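Local coordinates for sortase, SrtB family (Streptococcus pneumoniae PCS8235, PDB 4Y4Q), which probably acts as a cysteine transpeptidase of the sortase B family that takes part in assembling the type II pilus of the bacterium, at residues D216-S222 / H233-I239; D122-Y128 / I182-I187; T80-Y84 / V136-V141; E70-W74 / P85-A89. All blocks are in the same frame, centred on the assembly; numbering follows the deposited sequence.

Contact 1. Residues D216-S222 / H233-I239; sequences DRIILLS and HIVVAKI
Five backbone hydrogen bonds tie Arg-217, Ile-219 and Leu-221 to Val-235, Ala-237 and Ile-239 across the antiparallel hairpin of strands 218-225 and 231-240. Ile-219 and Leu-221 each bond in both directions, to Ala-237 and Val-235 respectively; Ile-219 N reaches Ala-237 O at 2.8 Å. Beyond them Ile-239 N gives a nearly straight bond to Arg-217 O (2.9 Å, 178° at the hydrogen), and a water extends the pairing by accepting from Arg-217 N and donating to Ile-239 O. At the non-hydrogen-bonded pairs, CA-H groups touch carbonyls, as Ile-234 CA does Leu-221 O at 3.1 Å. A long salt bridge joins Asp-216 OD2 to Lys-238 NZ (3.7 Å). Lys-238 is fully extended, CG anti to the backbone N (chi1 173°), which carries its ammonium out to that carboxylate and to the Ser-211 carbonyl; Asp-216 OD2 is also held by Ser-213 N. Ile-239 CD1 lies over one face of the Arg-217 guanidinium, whose NH1 is hydrogen-bonded to Tyr-160 OH and the Phe-120 carbonyl. The same CD1 meets Ile-219 CD1 at 3.7 Å, the two chains crossing at about a right angle. Leu-220 lies alongside Val-236, CD1 to CG1 4.1 Å, on the face shared with Ile-218 and Ile-234 and packed by helix 190-202; Leu-221 and Val-235 run side by side on the other. Polar backbone groups pair inside a largely apolar setting while charges gather at one end, in a buried hairpin near the centre of the chain whose strands probably lead, as in other sortases, to the catalytic cysteine and arginine.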
loop_
_atom_site.group_PDB
_atom_site.type_symbol
_atom_site.label_atom_id
_atom_site.label_comp_id
_atom_site.label_asym_id
_atom_site.label_seq_id
_atom_site.Cartn_x
_atom_site.Cartn_y
_atom_site.Cartn_z
ATOM N N ASP A 216 -0.515 7.140 -14.437
ATOM C CA ASP A 216 -0.526 7.372 -12.989
ATOM C C ASP A 216 0.370 6.367 -12.258
ATOM O O ASP A 216 0.991 5.497 -12.874
ATOM C CB ASP A 216 -1.946 7.265 -12.419
ATOM C CG ASP A 216 -2.948 8.126 -13.157
ATOM O OD1 ASP A 216 -2.649 9.310 -13.424
ATOM O OD2 ASP A 216 -4.041 7.608 -13.472
ATOM N N ARG A 217 0.426 6.491 -10.935
ATOM C CA ARG A 217 1.172 5.551 -10.114
ATOM C C ARG A 217 0.259 5.085 -9.000
ATOM O O ARG A 217 -0.487 5.886 -8.428
ATOM C CB ARG A 217 2.416 6.215 -9.531
ATOM C CG ARG A 217 3.527 6.475 -10.564
ATOM C CD ARG A 217 4.621 7.296 -9.926
ATOM N NE ARG A 217 4.098 8.563 -9.426
ATOM C CZ ARG A 217 4.488 9.154 -8.298
ATOM N NH1 ARG A 217 5.421 8.592 -7.528
ATOM N NH2 ARG A 217 3.944 10.316 -7.943
ATOM N N ILE A 218 0.300 3.793 -8.701
ATOM C CA ILE A 218 -0.534 3.257 -7.635
ATOM C C ILE A 218 0.259 2.478 -6.594
ATOM O O ILE A 218 1.426 2.097 -6.808
ATOM C CB ILE A 218 -1.647 2.382 -8.190
ATOM C CG1 ILE A 218 -1.076 1.087 -8.757
ATOM C CG2 ILE A 218 -2.440 3.133 -9.282
ATOM C CD1 ILE A 218 -2.169 0.251 -9.353
ATOM N N ILE A 219 -0.383 2.249 -5.459
ATOM C CA ILE A 219 0.229 1.529 -4.357
ATOM C C ILE A 219 -0.730 0.434 -3.877
ATOM O O ILE A 219 -1.932 0.682 -3.713
ATOM C CB ILE A 219 0.491 2.472 -3.198
ATOM C CG1 ILE A 219 1.565 3.489 -3.575
ATOM C CG2 ILE A 219 0.916 1.707 -1.973
ATOM C CD1 ILE A 219 1.766 4.543 -2.506
ATOM N N LEU A 220 -0.205 -0.770 -3.664
ATOM C CA LEU A 220 -0.990 -1.846 -3.071
ATOM C C LEU A 220 -0.493 -2.070 -1.659
ATOM O O LEU A 220 0.673 -2.431 -1.441
ATOM C CB LEU A 220 -0.876 -3.153 -3.861
ATOM C CG LEU A 220 -1.609 -3.279 -5.203
ATOM C CD1 LEU A 220 -0.920 -2.451 -6.273
ATOM C CD2 LEU A 220 -1.671 -4.722 -5.642
ATOM N N LEU A 221 -1.367 -1.848 -0.691
ATOM C CA LEU A 221 -0.980 -2.081 0.695
ATOM C C LEU A 221 -1.610 -3.393 1.129
ATOM O O LEU A 221 -2.838 -3.533 1.143
ATOM C CB LEU A 221 -1.435 -0.925 1.592
ATOM C CG LEU A 221 -1.385 -1.153 3.111
ATOM C CD1 LEU A 221 0.009 -1.500 3.580
ATOM C CD2 LEU A 221 -1.902 0.082 3.851
ATOM N N SER A 222 -0.766 -4.347 1.504
ATOM C CA SER A 222 -1.209 -5.723 1.701
ATOM C C SER A 222 -0.900 -6.215 3.107
ATOM O O SER A 222 0.206 -6.007 3.612
ATOM C CB SER A 222 -0.490 -6.618 0.671
ATOM O OG SER A 222 -0.639 -8.004 0.961
ATOM N N HIS A 233 -5.328 -9.201 2.818
ATOM C CA HIS A 233 -6.192 -8.045 2.578
ATOM C C HIS A 233 -5.381 -6.982 1.853
ATOM O O HIS A 233 -4.230 -6.737 2.227
ATOM C CB HIS A 233 -6.626 -7.427 3.909
ATOM C CG HIS A 233 -7.683 -8.192 4.636
ATOM N ND1 HIS A 233 -8.908 -8.490 4.076
ATOM C CD2 HIS A 233 -7.717 -8.676 5.899
ATOM C CE1 HIS A 233 -9.646 -9.137 4.960
ATOM N NE2 HIS A 233 -8.948 -9.262 6.073
ATOM N N ILE A 234 -5.963 -6.332 0.842
ATOM C CA ILE A 234 -5.267 -5.263 0.136
ATOM C C ILE A 234 -6.143 -4.026 -0.047
ATOM O O ILE A 234 -7.316 -4.149 -0.428
ATOM C CB ILE A 234 -4.788 -5.743 -1.253
ATOM C CG1 ILE A 234 -3.801 -6.912 -1.127
ATOM C CG2 ILE A 234 -4.162 -4.593 -2.057
ATOM C CD1 ILE A 234 -3.478 -7.566 -2.455
ATOM N N VAL A 235 -5.604 -2.838 0.248
ATOM C CA VAL A 235 -6.231 -1.605 -0.240
ATOM C C VAL A 235 -5.337 -1.006 -1.307
ATOM O O VAL A 235 -4.114 -1.074 -1.204
ATOM C CB VAL A 235 -6.570 -0.535 0.860
ATOM C CG1 VAL A 235 -7.612 -1.050 1.805
ATOM C CG2 VAL A 235 -5.344 -0.091 1.610
ATOM N N VAL A 236 -5.942 -0.452 -2.351
ATOM C CA VAL A 236 -5.156 0.127 -3.438
ATOM C C VAL A 236 -5.437 1.619 -3.562
ATOM O O VAL A 236 -6.594 2.052 -3.544
ATOM C CB VAL A 236 -5.447 -0.552 -4.784
ATOM C CG1 VAL A 236 -4.332 -0.241 -5.769
ATOM C CG2 VAL A 236 -5.556 -2.058 -4.604
ATOM N N ALA A 237 -4.377 2.398 -3.702
ATOM C CA ALA A 237 -4.498 3.848 -3.751
ATOM C C ALA A 237 -3.745 4.421 -4.942
ATOM O O ALA A 237 -2.673 3.906 -5.321
ATOM C CB ALA A 237 -3.955 4.441 -2.484
ATOM N N LYS A 238 -4.296 5.493 -5.511
ATOM C CA LYS A 238 -3.589 6.274 -6.523
ATOM C C LYS A 238 -2.755 7.341 -5.836
ATOM O O LYS A 238 -3.210 7.973 -4.872
ATOM C CB LYS A 238 -4.587 6.961 -7.438
ATOM C CG LYS A 238 -3.961 7.947 -8.422
ATOM C CD LYS A 238 -5.042 8.553 -9.316
ATOM C CE LYS A 238 -4.461 9.569 -10.303
ATOM N NZ LYS A 238 -5.510 10.118 -11.225
ATOM N N ILE A 239 -1.543 7.569 -6.330
ATOM C CA ILE A 239 -0.757 8.692 -5.830
ATOM C C ILE A 239 -1.158 9.965 -6.582
ATOM O O ILE A 239 -1.221 9.976 -7.816
ATOM C CB ILE A 239 0.741 8.425 -5.959
ATOM C CG1 ILE A 239 1.081 7.085 -5.299
ATOM C CG2 ILE A 239 1.543 9.559 -5.330
ATOM C CD1 ILE A 239 2.565 6.729 -5.351
HETATM O O HOH W 1 -0.343 9.030 -9.996
#

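Contact 2. Residues D122-Y128 / I182-I187; sequences DFNTIIY and IYDPGI
Asn-124 docks the loop 182-187 onto the start of strand 124-129 with both ends of its side-chain amide. OD1 accepts from Ile-187 N (2.8 Å) on a lone pair in the carbonyl plane, and lies 2.9 Å from Gly-186 N. ND2 donates to Asp-184 O (2.7 Å), which sits in the plane of the amide although the donor is tilted from the plane of that carbonyl. CG of Asn-124 stands between the backbone N and the carbonyl carbon (chi1 58°), which turns the amide toward the loop backbone. Its backbone O also accepts, from Gly-186 N at 3.1 Å, while a water joins Phe-123 N to Ile-187 O. Two residues on, the CD1 branch of Ile-126 presses on Pro-185 CB (3.8 Å) and Tyr-183 CA, and its CG2 meets the edge of the Tyr-183 ring. Tyr-183 CE1 lies 4.0 Å from Tyr-128 CE1, at the edge of the Tyr-128 ring. Outer partners set these groups: Asn-116 ND2 also binds Asn-124 O, Asp-113 holds Tyr-128 OH, and Ser-222 holds Tyr-183 OH. A buried amide, using C=O and N-H together, satisfies backbone groups of an irregular loop leading into helix 190-202.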
loop_
_atom_site.group_PDB
_atom_site.type_symbol
_atom_site.label_atom_id
_atom_site.label_comp_id
_atom_site.label_asym_id
_atom_site.label_seq_id
_atom_site.Cartn_x
_atom_site.Cartn_y
_atom_site.Cartn_z
ATOM N N ASP A 122 7.812 3.402 -9.986
ATOM C CA ASP A 122 7.192 2.301 -10.723
ATOM C C ASP A 122 5.694 2.547 -10.834
ATOM O O ASP A 122 5.128 3.298 -10.031
ATOM C CB ASP A 122 7.416 0.966 -10.003
ATOM C CG ASP A 122 8.868 0.500 -10.050
ATOM O OD1 ASP A 122 9.630 0.977 -10.921
ATOM O OD2 ASP A 122 9.234 -0.362 -9.214
ATOM N N PHE A 123 5.065 1.901 -11.814
ATOM C CA PHE A 123 3.630 2.006 -12.009
ATOM C C PHE A 123 2.889 1.461 -10.794
ATOM O O PHE A 123 2.103 2.170 -10.175
ATOM C CB PHE A 123 3.184 1.260 -13.273
ATOM C CG PHE A 123 1.706 0.985 -13.301
ATOM C CD1 PHE A 123 0.796 2.024 -13.494
ATOM C CD2 PHE A 123 1.222 -0.302 -13.097
ATOM C CE1 PHE A 123 -0.576 1.773 -13.497
ATOM C CE2 PHE A 123 -0.144 -0.558 -13.100
ATOM C CZ PHE A 123 -1.043 0.480 -13.294
ATOM N N ASN A 124 3.167 0.211 -10.444
ATOM C CA ASN A 124 2.580 -0.385 -9.253
ATOM C C ASN A 124 3.644 -0.680 -8.203
ATOM O O ASN A 124 4.639 -1.347 -8.482
ATOM C CB ASN A 124 1.821 -1.664 -9.609
ATOM C CG ASN A 124 2.702 -2.695 -10.286
ATOM O OD1 ASN A 124 3.527 -2.361 -11.137
ATOM N ND2 ASN A 124 2.533 -3.957 -9.910
ATOM N N THR A 125 3.422 -0.180 -6.992
ATOM C CA THR A 125 4.338 -0.422 -5.878
ATOM C C THR A 125 3.598 -1.187 -4.793
ATOM O O THR A 125 2.521 -0.764 -4.333
ATOM C CB THR A 125 4.835 0.893 -5.259
ATOM O OG1 THR A 125 5.449 1.715 -6.268
ATOM C CG2 THR A 125 5.844 0.600 -4.157
ATOM N N ILE A 126 4.171 -2.307 -4.370
ATOM C CA ILE A 126 3.492 -3.167 -3.408
ATOM C C ILE A 126 4.188 -3.040 -2.060
ATOM O O ILE A 126 5.420 -3.167 -1.964
ATOM C CB ILE A 126 3.479 -4.635 -3.876
ATOM C CG1 ILE A 126 2.866 -4.719 -5.280
ATOM C CG2 ILE A 126 2.723 -5.524 -2.887
ATOM C CD1 ILE A 126 2.808 -6.113 -5.842
ATOM N N ILE A 127 3.403 -2.747 -1.026
ATOM C CA ILE A 127 3.960 -2.536 0.307
ATOM C C ILE A 127 3.265 -3.463 1.307
ATOM O O ILE A 127 2.053 -3.678 1.224
ATOM C CB ILE A 127 3.870 -1.052 0.719
ATOM C CG1 ILE A 127 2.428 -0.603 0.856
ATOM C CG2 ILE A 127 4.532 -0.158 -0.332
ATOM C CD1 ILE A 127 2.306 0.872 1.199
ATOM N N TYR A 128 4.041 -4.018 2.235
ATOM C CA TYR A 128 3.575 -5.109 3.084
ATOM C C TYR A 128 3.529 -4.715 4.558
ATOM O O TYR A 128 4.453 -4.075 5.061
ATOM C CB TYR A 128 4.510 -6.323 2.940
ATOM C CG TYR A 128 4.646 -6.836 1.523
ATOM C CD1 TYR A 128 3.644 -7.612 0.939
ATOM C CD2 TYR A 128 5.782 -6.558 0.769
ATOM C CE1 TYR A 128 3.771 -8.091 -0.371
ATOM C CE2 TYR A 128 5.920 -7.030 -0.535
ATOM C CZ TYR A 128 4.911 -7.795 -1.096
ATOM O OH TYR A 128 5.043 -8.267 -2.386
ATOM N N ILE A 182 -1.714 -10.566 -8.997
ATOM C CA ILE A 182 -1.821 -9.327 -8.223
ATOM C C ILE A 182 -0.460 -8.871 -7.696
ATOM O O ILE A 182 -0.114 -7.684 -7.741
ATOM C CB ILE A 182 -2.718 -9.542 -7.005
ATOM C CG1 ILE A 182 -4.105 -10.026 -7.442
ATOM C CG2 ILE A 182 -2.720 -8.281 -6.090
ATOM C CD1 ILE A 182 -4.885 -9.032 -8.252
ATOM N N TYR A 183 0.290 -9.826 -7.163
ATOM C CA TYR A 183 1.599 -9.566 -6.582
ATOM C C TYR A 183 2.682 -9.678 -7.651
ATOM O O TYR A 183 3.534 -10.567 -7.587
ATOM C CB TYR A 183 1.875 -10.561 -5.444
ATOM C CG TYR A 183 0.961 -10.387 -4.241
ATOM C CD1 TYR A 183 1.188 -9.376 -3.313
ATOM C CD2 TYR A 183 -0.139 -11.228 -4.045
ATOM C CE1 TYR A 183 0.344 -9.208 -2.211
ATOM C CE2 TYR A 183 -0.977 -11.071 -2.958
ATOM C CZ TYR A 183 -0.728 -10.055 -2.045
ATOM O OH TYR A 183 -1.554 -9.890 -0.956
ATOM N N ASP A 184 2.634 -8.772 -8.624
ATOM C CA ASP A 184 3.644 -8.671 -9.690
ATOM C C ASP A 184 4.034 -7.203 -9.749
ATOM O O ASP A 184 3.435 -6.423 -10.491
ATOM C CB ASP A 184 3.029 -9.088 -11.022
ATOM C CG ASP A 184 4.042 -9.161 -12.154
ATOM O OD1 ASP A 184 5.167 -8.631 -12.026
ATOM O OD2 ASP A 184 3.698 -9.766 -13.187
ATOM N N PRO A 185 5.027 -6.811 -8.943
ATOM C CA PRO A 185 5.319 -5.384 -8.787
ATOM C C PRO A 185 6.135 -4.856 -9.964
ATOM O O PRO A 185 6.858 -5.620 -10.610
ATOM C CB PRO A 185 6.165 -5.350 -7.508
ATOM C CG PRO A 185 6.957 -6.676 -7.581
ATOM C CD PRO A 185 5.986 -7.672 -8.220
ATOM N N GLY A 186 6.009 -3.561 -10.240
ATOM C CA GLY A 186 6.871 -2.904 -11.207
ATOM C C GLY A 186 6.610 -3.268 -12.656
ATOM O O GLY A 186 7.533 -3.358 -13.462
ATOM N N ILE A 187 5.345 -3.456 -12.995
ATOM C CA ILE A 187 4.962 -3.755 -14.372
ATOM C C ILE A 187 5.194 -2.570 -15.331
ATOM O O ILE A 187 4.897 -1.420 -15.005
ATOM C CB ILE A 187 3.512 -4.218 -14.400
ATOM C CG1 ILE A 187 3.420 -5.543 -13.639
ATOM C CG2 ILE A 187 3.027 -4.385 -15.824
ATOM C CD1 ILE A 187 2.039 -6.012 -13.430
HETATM O O HOH W 2 6.443 0.095 -13.355
#

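Contact 3. Residues T80-Y84 / V136-V141; sequences TNIDY and VMFGDV
Phe-138 turns its CD2-CE2 edge to the face of the Tyr-84 ring in an offset edge-to-face stack, with centroids 5.0 Å apart and planes at 61°. The contact lies on the sortase beta-barrel, where the beginning of strand 83-88 meets the loop and weakly bonded helical turn 139-141. Phe-138 CE2 stands 3.6 Å above the Tyr-84 plane, toward the rim of the ring, and the closest carbons are Tyr-84 CE2 and Phe-138 CD2 at 3.5 Å. Val-136 CG2 approaches Tyr-84 CE1 obliquely. Both rings also pack on Ile-110 of strand 110-112, and Phe-138 reaches Thr-223 of strand 218-225. Beside the rings, Ile-82 CD1 rests against Val-141 CG2 (4.3 Å), and Ile-82 CG1 borders Asp-140 CB.

At the other end, the carboxylate of Asp-140 meets the turn 80-82. Asn-81 N donates to its OD2 at 2.5 Å, so short that the exact length is doubtful, approaching from above the carboxylate plane. Asn-81 ND2 adds a weak bond to OD1, the amide and carboxylate planes being 31° apart; Lys-143 is a long, weak ion partner of OD1. Asp-140 has its CG anti to the carbonyl carbon (chi1 -81°), which carries the acid across to the turn. Residues 80-82 form an ST turn, in which Thr-80 OG1, also bonded to Val-77 O, accepts from Ile-82 N at 3.0 Å.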
loop_
_atom_site.group_PDB
_atom_site.type_symbol
_atom_site.label_atom_id
_atom_site.label_comp_id
_atom_site.label_asym_id
_atom_site.label_seq_id
_atom_site.Cartn_x
_atom_site.Cartn_y
_atom_site.Cartn_z
ATOM N N THR A 80 -7.648 6.760 10.353
ATOM C CA THR A 80 -7.346 5.357 10.651
ATOM C C THR A 80 -6.052 5.194 11.439
ATOM O O THR A 80 -5.353 6.176 11.690
ATOM C CB THR A 80 -7.194 4.524 9.380
ATOM O OG1 THR A 80 -5.950 4.847 8.745
ATOM C CG2 THR A 80 -8.355 4.768 8.415
ATOM N N ASN A 81 -5.739 3.951 11.813
ATOM C CA ASN A 81 -4.462 3.631 12.457
ATOM C C ASN A 81 -3.349 3.344 11.444
ATOM O O ASN A 81 -2.291 2.844 11.799
ATOM C CB ASN A 81 -4.611 2.437 13.404
ATOM C CG ASN A 81 -5.548 2.727 14.575
ATOM O OD1 ASN A 81 -5.461 3.781 15.213
ATOM N ND2 ASN A 81 -6.454 1.790 14.856
ATOM N N ILE A 82 -3.597 3.635 10.177
ATOM C CA ILE A 82 -2.571 3.449 9.159
ATOM C C ILE A 82 -1.684 4.681 9.169
ATOM O O ILE A 82 -2.037 5.722 8.601
ATOM C CB ILE A 82 -3.200 3.244 7.791
ATOM C CG1 ILE A 82 -4.217 2.099 7.880
ATOM C CG2 ILE A 82 -2.123 2.971 6.750
ATOM C CD1 ILE A 82 -4.844 1.692 6.560
ATOM N N ASP A 83 -0.743 4.646 10.093
ATOM C CA ASP A 83 0.290 5.636 10.196
ATOM C C ASP A 83 1.480 4.742 10.337
ATOM O O ASP A 83 1.538 3.915 11.246
ATOM C CB ASP A 83 0.106 6.485 11.451
ATOM C CG ASP A 83 1.062 7.660 11.505
ATOM O OD1 ASP A 83 1.349 8.244 10.439
ATOM O OD2 ASP A 83 1.527 8.001 12.614
ATOM N N TYR A 84 2.437 4.888 9.445
ATOM C CA TYR A 84 3.590 4.003 9.512
ATOM C C TYR A 84 4.783 4.526 8.721
ATOM O O TYR A 84 4.618 5.128 7.650
ATOM C CB TYR A 84 3.213 2.625 8.943
ATOM C CG TYR A 84 2.123 1.888 9.700
ATOM C CD1 TYR A 84 2.258 1.604 11.058
ATOM C CD2 TYR A 84 0.976 1.443 9.045
ATOM C CE1 TYR A 84 1.264 0.920 11.756
ATOM C CE2 TYR A 84 -0.021 0.756 9.732
ATOM C CZ TYR A 84 0.129 0.501 11.086
ATOM O OH TYR A 84 -0.856 -0.181 11.766
ATOM N N VAL A 136 2.819 -5.456 16.793
ATOM C CA VAL A 136 1.974 -4.605 15.962
ATOM C C VAL A 136 1.145 -5.426 14.973
ATOM O O VAL A 136 1.563 -6.500 14.523
ATOM C CB VAL A 136 2.802 -3.537 15.206
ATOM C CG1 VAL A 136 3.588 -4.172 14.069
ATOM C CG2 VAL A 136 1.902 -2.423 14.683
ATOM N N MET A 137 -0.046 -4.923 14.667
ATOM C CA MET A 137 -0.888 -5.512 13.638
ATOM C C MET A 137 -1.427 -4.392 12.779
ATOM O O MET A 137 -1.171 -3.214 13.036
ATOM C CB MET A 137 -2.034 -6.313 14.252
ATOM C CG MET A 137 -1.574 -7.405 15.207
ATOM S SD MET A 137 -2.912 -8.172 16.139
ATOM C CE MET A 137 -3.685 -6.721 16.839
ATOM N N PHE A 138 -2.182 -4.760 11.759
ATOM C CA PHE A 138 -2.606 -3.801 10.758
ATOM C C PHE A 138 -4.095 -3.958 10.593
ATOM O O PHE A 138 -4.616 -4.052 9.478
ATOM C CB PHE A 138 -1.827 -4.036 9.461
ATOM C CG PHE A 138 -0.347 -3.917 9.650
ATOM C CD1 PHE A 138 0.403 -5.009 10.073
ATOM C CD2 PHE A 138 0.290 -2.693 9.478
ATOM C CE1 PHE A 138 1.775 -4.893 10.295
ATOM C CE2 PHE A 138 1.656 -2.564 9.696
ATOM C CZ PHE A 138 2.403 -3.670 10.103
ATOM N N GLY A 139 -4.762 -3.972 11.747
ATOM C CA GLY A 139 -6.181 -4.238 11.858
ATOM C C GLY A 139 -7.066 -3.353 11.009
ATOM O O GLY A 139 -8.106 -3.816 10.540
ATOM N N ASP A 140 -6.667 -2.097 10.805
ATOM C CA ASP A 140 -7.501 -1.163 10.044
ATOM C C ASP A 140 -7.586 -1.536 8.568
ATOM O O ASP A 140 -8.568 -1.203 7.893
ATOM C CB ASP A 140 -7.036 0.289 10.221
ATOM C CG ASP A 140 -7.537 0.923 11.530
ATOM O OD1 ASP A 140 -7.950 0.196 12.462
ATOM O OD2 ASP A 140 -7.502 2.167 11.630
ATOM N N VAL A 141 -6.583 -2.243 8.055
ATOM C CA VAL A 141 -6.644 -2.631 6.645
ATOM C C VAL A 141 -7.885 -3.486 6.366
ATOM O O VAL A 141 -8.654 -3.202 5.442
ATOM C CB VAL A 141 -5.361 -3.351 6.175
ATOM C CG1 VAL A 141 -5.410 -3.600 4.674
ATOM C CG2 VAL A 141 -4.146 -2.515 6.505
#

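Contact 4. Residues E70-W74 / P85-A89; sequences EVLGW and PLVQA
A classic beta bulge opens the antiparallel pairing of strands 73-77 and 83-88, with Leu-72 and Gly-73 together opposite Leu-86. Leu-72 N donates to Leu-86 O (2.9 Å), and Leu-86 N to Gly-73 O (2.8 Å). The second bond is straight at the hydrogen, yet its donor sits well above the carbonyl plane, 59° out of it, consistent with the distorted backbone at a bulge. Past it the regular pairing begins with Trp-74 and Pro-85. The indole covers the proline: Pro-85 CD lies over the face of the six-membered ring, 4.0 Å from its centroid, in a CH-pi contact, and Pro-85 CB touches CZ3 of Trp-74 at 3.7 Å. Trp-74 holds CG anti to the backbone N (chi1 -163°), which lays its ring across the neighbouring strand; NE1 makes a probable, doubtfully short hydrogen bond to Asp-83 OD1. Val-71 CG1, beside the bulge, meets Pro-85 CB. Leu-72 spreads its two branches, CD1 to Leu-86 CB and CD2 to Gln-88 CB (3.8 Å), and Val-87 CG2 touches Glu-70 O. Leu-64 of helix 64-67 packs on Val-71 and Trp-74. With two backbone bonds across it, the contact consists largely of apolar and CH-pi packing.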
loop_
_atom_site.group_PDB
_atom_site.type_symbol
_atom_site.label_atom_id
_atom_site.label_comp_id
_atom_site.label_asym_id
_atom_site.label_seq_id
_atom_site.Cartn_x
_atom_site.Cartn_y
_atom_site.Cartn_z
ATOM N N GLU A 70 17.142 3.886 7.820
ATOM C CA GLU A 70 16.418 2.871 7.062
ATOM C C GLU A 70 15.004 3.343 6.709
ATOM O O GLU A 70 14.306 2.710 5.915
ATOM C CB GLU A 70 16.376 1.549 7.834
ATOM C CG GLU A 70 15.521 1.570 9.109
ATOM C CD GLU A 70 16.276 2.064 10.335
ATOM O OE1 GLU A 70 17.400 2.584 10.180
ATOM O OE2 GLU A 70 15.741 1.928 11.460
ATOM N N VAL A 71 14.572 4.462 7.279
ATOM C CA VAL A 71 13.229 4.956 6.962
ATOM C C VAL A 71 13.238 5.793 5.688
ATOM O O VAL A 71 13.815 6.879 5.662
ATOM C CB VAL A 71 12.652 5.795 8.097
ATOM C CG1 VAL A 71 11.302 6.350 7.684
ATOM C CG2 VAL A 71 12.536 4.953 9.361
ATOM N N LEU A 72 12.599 5.298 4.631
ATOM C CA LEU A 72 12.617 6.017 3.360
ATOM C C LEU A 72 11.380 6.884 3.153
ATOM O O LEU A 72 11.346 7.719 2.251
ATOM C CB LEU A 72 12.808 5.053 2.184
ATOM C CG LEU A 72 11.735 4.001 1.948
ATOM C CD1 LEU A 72 10.618 4.546 1.073
ATOM C CD2 LEU A 72 12.351 2.751 1.328
ATOM N N GLY A 73 10.361 6.689 3.979
ATOM C CA GLY A 73 9.192 7.545 3.891
ATOM C C GLY A 73 8.166 7.262 4.963
ATOM O O GLY A 73 8.474 6.651 5.990
ATOM N N TRP A 74 6.935 7.693 4.714
ATOM C CA TRP A 74 5.876 7.580 5.709
ATOM C C TRP A 74 4.522 7.572 5.011
ATOM O O TRP A 74 4.338 8.267 4.004
ATOM C CB TRP A 74 5.952 8.750 6.696
ATOM C CG TRP A 74 5.195 8.500 7.950
ATOM C CD1 TRP A 74 3.848 8.602 8.126
ATOM C CD2 TRP A 74 5.741 8.092 9.216
ATOM N NE1 TRP A 74 3.520 8.291 9.430
ATOM C CE2 TRP A 74 4.664 7.973 10.117
ATOM C CE3 TRP A 74 7.037 7.823 9.674
ATOM C CZ2 TRP A 74 4.843 7.598 11.461
ATOM C CZ3 TRP A 74 7.216 7.447 11.001
ATOM C CH2 TRP A 74 6.124 7.340 11.882
ATOM N N PRO A 85 5.995 4.287 9.241
ATOM C CA PRO A 85 7.203 4.536 8.449
ATOM C C PRO A 85 7.264 3.516 7.336
ATOM O O PRO A 85 6.780 2.395 7.518
ATOM C CB PRO A 85 8.335 4.265 9.440
ATOM C CG PRO A 85 7.746 3.323 10.453
ATOM C CD PRO A 85 6.300 3.736 10.572
ATOM N N LEU A 86 7.843 3.902 6.205
ATOM C CA LEU A 86 8.068 2.984 5.101
ATOM C C LEU A 86 9.534 2.583 5.089
ATOM O O LEU A 86 10.420 3.423 5.271
ATOM C CB LEU A 86 7.728 3.668 3.780
ATOM C CG LEU A 86 6.282 4.102 3.641
ATOM C CD1 LEU A 86 6.072 4.834 2.332
ATOM C CD2 LEU A 86 5.387 2.883 3.746
ATOM N N VAL A 87 9.783 1.300 4.876
ATOM C CA VAL A 87 11.128 0.744 4.898
ATOM C C VAL A 87 11.242 -0.214 3.697
ATOM O O VAL A 87 10.219 -0.616 3.127
ATOM C CB VAL A 87 11.369 0.062 6.274
ATOM C CG1 VAL A 87 12.460 -0.969 6.228
ATOM C CG2 VAL A 87 11.682 1.119 7.343
ATOM N N GLN A 88 12.459 -0.524 3.261
ATOM C CA GLN A 88 12.669 -1.559 2.251
ATOM C C GLN A 88 13.858 -2.418 2.636
ATOM O O GLN A 88 14.913 -1.900 2.998
ATOM C CB GLN A 88 12.901 -0.953 0.863
ATOM C CG GLN A 88 13.072 -2.010 -0.242
ATOM C CD GLN A 88 13.204 -1.397 -1.620
ATOM O OE1 GLN A 88 14.040 -0.521 -1.844
ATOM N NE2 GLN A 88 12.379 -1.859 -2.561
ATOM N N ALA A 89 13.697 -3.733 2.561
ATOM C CA ALA A 89 14.822 -4.633 2.802
ATOM C C ALA A 89 15.300 -5.258 1.499
ATOM O O ALA A 89 14.692 -5.061 0.445
ATOM C CB ALA A 89 14.430 -5.716 3.789
#

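All four contacts reach one mixed, curled sheet. Contact 4 and contact 3 share strand 83-88 and alternate along the chain, their centres about 16 Å apart; a probable hydrogen bond, doubtfully short, links Trp-74 to Asp-83 between them. Contact 2 also alternates with contact 3, in the order 80-84, 122-128, 136-141, 182-187, yet the two lie on opposite sides of the chain's centre, about 20 Å apart. Contact 1 comes last in sequence and most central in space, with contact 2 about 9 Å away between centres: strands 124-129 and 218-225 are parallel neighbours joined by probable hydrogen bonds of Leu-220. Leu-221 and His-233 also pack on Ile-82 and Val-141, so the last hairpin touches elements of both contacts 2 and 3.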